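PDB 6A5K: histone-lysine N-methyltransferase, H3 lysine-9 specific SUVH6 from Arabidopsis thaliana, which probably methylates histone H3 at the site given in its name, using S-adenosylmethionine as methyl donor, and is thought to bind methylated DNA through its SRA domain. Local coordinates for residues Leu16-Val20 with Gly416-Met421. The protein carries 1 engineered substitution. Sequence-based numbering, arbitrary orientation.
Sequences LFHGV and GMSELM
Val20 and Met417 mark the nearest backbone approach of two helices, their CA atoms 6.9 Å apart. The short axes of 16-20 and 416-420 pass at 10.4 Å with a crossing angle of -63°. The interface is apolar, with no hydrogen bond between the segments. Leu16 and Leu420 reach toward each other tip to tip, Leu16 CD2 lying 3.6 Å from Leu420 CD1. That same Leu420 methyl also meets Val20 CG2, the two side chains crossing at about a right angle. Met417, a selenomethionine, slides past Leu16, its CG 3.8 Å from Leu16 CD1. A bend at chi3 (56°) turns its terminal methyl onto the backbone of helix 5-29, CE resting 3.3 Å from Gly19 O. The selenium sits over Gly19, 3.8 Å from Gly19 CA, where a side-chain CB would collide with it. With Leu16 cut back to an alanine, CG and both methyls go, and Leu420 CD1 and Met417 CG would probably lose apolar surface they rest on. The contact docks helix 412-420 of the SET domain onto the long N-terminal helix 5-29; helix 44-54 adds Ala48 against Val20 and Leu52 against Leu420, while Phe17 packs between helices 44-54 and 81-87.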
ATOM      1  N   LEU A  16      -2.926  -9.310   6.670  1.00 11.52           N
ATOM      2  CA  LEU A  16      -2.548 -10.261   7.708  1.00 15.01           C
ATOM      3  C   LEU A  16      -1.230 -10.957   7.353  1.00 15.98           C
ATOM      4  O   LEU A  16      -0.313 -11.047   8.177  1.00 14.01           O
ATOM      5  CB  LEU A  16      -3.658 -11.294   7.908  1.00 18.49           C
ATOM      6  CG  LEU A  16      -3.483 -12.293   9.050  1.00 24.41           C
ATOM      7  CD1 LEU A  16      -3.590 -11.585  10.405  1.00 25.96           C
ATOM      8  CD2 LEU A  16      -4.505 -13.425   8.930  1.00 23.36           C
ATOM      9  N   PHE A  17      -1.138 -11.433   6.113  1.00 11.92           N
ATOM     10  CA  PHE A  17       0.082 -12.072   5.633  1.00 13.28           C
ATOM     11  C   PHE A  17       1.316 -11.176   5.805  1.00 14.16           C
ATOM     12  O   PHE A  17       2.337 -11.599   6.366  1.00 12.58           O
ATOM     13  CB  PHE A  17      -0.067 -12.463   4.160  1.00 13.49           C
ATOM     14  CG  PHE A  17       1.208 -12.938   3.537  1.00 13.23           C
ATOM     15  CD1 PHE A  17       1.699 -14.204   3.812  1.00 15.81           C
ATOM     16  CD2 PHE A  17       1.919 -12.121   2.671  1.00 17.89           C
ATOM     17  CE1 PHE A  17       2.873 -14.651   3.237  1.00 19.90           C
ATOM     18  CE2 PHE A  17       3.095 -12.562   2.092  1.00 21.35           C
ATOM     19  CZ  PHE A  17       3.573 -13.830   2.379  1.00 20.92           C
ATOM     20  N   HIS A  18       1.226  -9.934   5.338  1.00 10.96           N
ATOM     21  CA  HIS A  18       2.381  -9.045   5.443  1.00 15.08           C
ATOM     22  C   HIS A  18       2.683  -8.663   6.888  1.00 13.75           C
ATOM     23  O   HIS A  18       3.848  -8.459   7.252  1.00 17.65           O
ATOM     24  CB  HIS A  18       2.178  -7.804   4.569  1.00 13.01           C
ATOM     25  CG  HIS A  18       2.442  -8.069   3.121  1.00 13.53           C
ATOM     26  ND1 HIS A  18       3.719  -8.146   2.605  1.00 14.15           N
ATOM     27  CD2 HIS A  18       1.603  -8.339   2.093  1.00 17.29           C
ATOM     28  CE1 HIS A  18       3.653  -8.430   1.316  1.00 16.83           C
ATOM     29  NE2 HIS A  18       2.382  -8.557   0.980  1.00 16.61           N
ATOM     30  N   GLY A  19       1.640  -8.592   7.709  1.00 12.69           N
ATOM     31  CA  GLY A  19       1.813  -8.346   9.130  1.00 18.03           C
ATOM     32  C   GLY A  19       2.667  -9.438   9.749  1.00 21.09           C
ATOM     33  O   GLY A  19       3.630  -9.162  10.471  1.00 18.98           O
ATOM     34  N   VAL A  20       2.324 -10.687   9.450  1.00 16.20           N
ATOM     35  CA  VAL A  20       3.087 -11.822   9.962  1.00 17.65           C
ATOM     36  C   VAL A  20       4.526 -11.840   9.427  1.00 20.24           C
ATOM     37  O   VAL A  20       5.476 -12.057  10.194  1.00 18.34           O
ATOM     38  CB  VAL A  20       2.387 -13.157   9.622  1.00 17.08           C
ATOM     39  CG1 VAL A  20       3.268 -14.343  10.019  1.00 19.70           C
ATOM     40  CG2 VAL A  20       1.038 -13.222  10.327  1.00 14.66           C
ATOM     41  N   GLY A 416      -5.863 -10.255  15.364  1.00 29.51           N
ATOM     42  CA  GLY A 416      -5.808 -11.386  14.441  1.00 31.60           C
ATOM     43  C   GLY A 416      -4.448 -12.069  14.441  1.00 28.22           C
ATOM     44  O   GLY A 416      -4.319 -13.300  14.412  1.00 28.55           O
HETATM   45  N   MSE A 417      -3.415 -11.241  14.510  1.00 25.62           N
HETATM   46  CA  MSE A 417      -2.045 -11.730  14.530  1.00 31.86           C
HETATM   47  C   MSE A 417      -1.695 -12.438  15.831  1.00 29.57           C
HETATM   48  O   MSE A 417      -0.975 -13.438  15.820  1.00 29.61           O
HETATM   49  CB  MSE A 417      -1.092 -10.575  14.288  1.00 35.44           C
HETATM   50  CG  MSE A 417      -1.280  -9.955  12.921  1.00 42.94           C
HETATM   51 SE   MSE A 417       0.236  -8.845  12.534  1.00 59.01          SE
HETATM   52  CE  MSE A 417       1.547 -10.223  12.795  1.00 20.54           C
ATOM     53  N   SER A 418      -2.205 -11.929  16.948  1.00 25.90           N
ATOM     54  CA  SER A 418      -1.994 -12.605  18.223  1.00 33.79           C
ATOM     55  C   SER A 418      -2.640 -13.982  18.174  1.00 38.32           C
ATOM     56  O   SER A 418      -2.139 -14.937  18.768  1.00 42.73           O
ATOM     57  CB  SER A 418      -2.566 -11.796  19.384  1.00 38.12           C
ATOM     58  OG  SER A 418      -3.974 -11.897  19.414  1.00 44.50           O
ATOM     59  N   GLU A 419      -3.761 -14.077  17.464  1.00 34.77           N
ATOM     60  CA  GLU A 419      -4.421 -15.365  17.273  1.00 40.29           C
ATOM     61  C   GLU A 419      -3.606 -16.303  16.392  1.00 41.10           C
ATOM     62  O   GLU A 419      -3.620 -17.515  16.601  1.00 44.07           O
ATOM     63  CB  GLU A 419      -5.813 -15.179  16.671  1.00 42.81           C
ATOM     64  CG  GLU A 419      -6.711 -14.259  17.466  1.00 48.89           C
ATOM     65  CD  GLU A 419      -8.131 -14.255  16.942  1.00 55.09           C
ATOM     66  OE1 GLU A 419      -8.990 -13.585  17.557  1.00 55.91           O
ATOM     67  OE2 GLU A 419      -8.383 -14.929  15.917  1.00 56.03           O
ATOM     68  N   LEU A 420      -2.902 -15.756  15.407  1.00 37.93           N
ATOM     69  CA  LEU A 420      -2.096 -16.607  14.525  1.00 38.29           C
ATOM     70  C   LEU A 420      -0.899 -17.269  15.216  1.00 46.74           C
ATOM     71  O   LEU A 420      -0.606 -18.439  14.965  1.00 46.79           O
ATOM     72  CB  LEU A 420      -1.603 -15.814  13.318  1.00 33.11           C
ATOM     73  CG  LEU A 420      -2.687 -15.452  12.311  1.00 33.58           C
ATOM     74  CD1 LEU A 420      -2.046 -14.853  11.084  1.00 37.91           C
ATOM     75  CD2 LEU A 420      -3.497 -16.679  11.945  1.00 25.79           C
HETATM   76  N   MSE A 421      -0.201 -16.534  16.073  1.00 52.04           N
HETATM   77  CA  MSE A 421       0.934 -17.114  16.787  1.00 56.62           C
HETATM   78  C   MSE A 421       0.887 -16.803  18.277  1.00 55.09           C
HETATM   79  O   MSE A 421       0.497 -17.651  19.081  1.00 56.58           O
HETATM   80  CB  MSE A 421       2.254 -16.627  16.185  1.00 54.95           C
HETATM   81  CG  MSE A 421       2.272 -15.159  15.835  1.00 50.17           C
HETATM   82 SE   MSE A 421       3.311 -14.808  14.211  1.00 75.79          SE
HETATM   83  CE  MSE A 421       3.114 -12.912  14.185  1.00 23.26           C
TER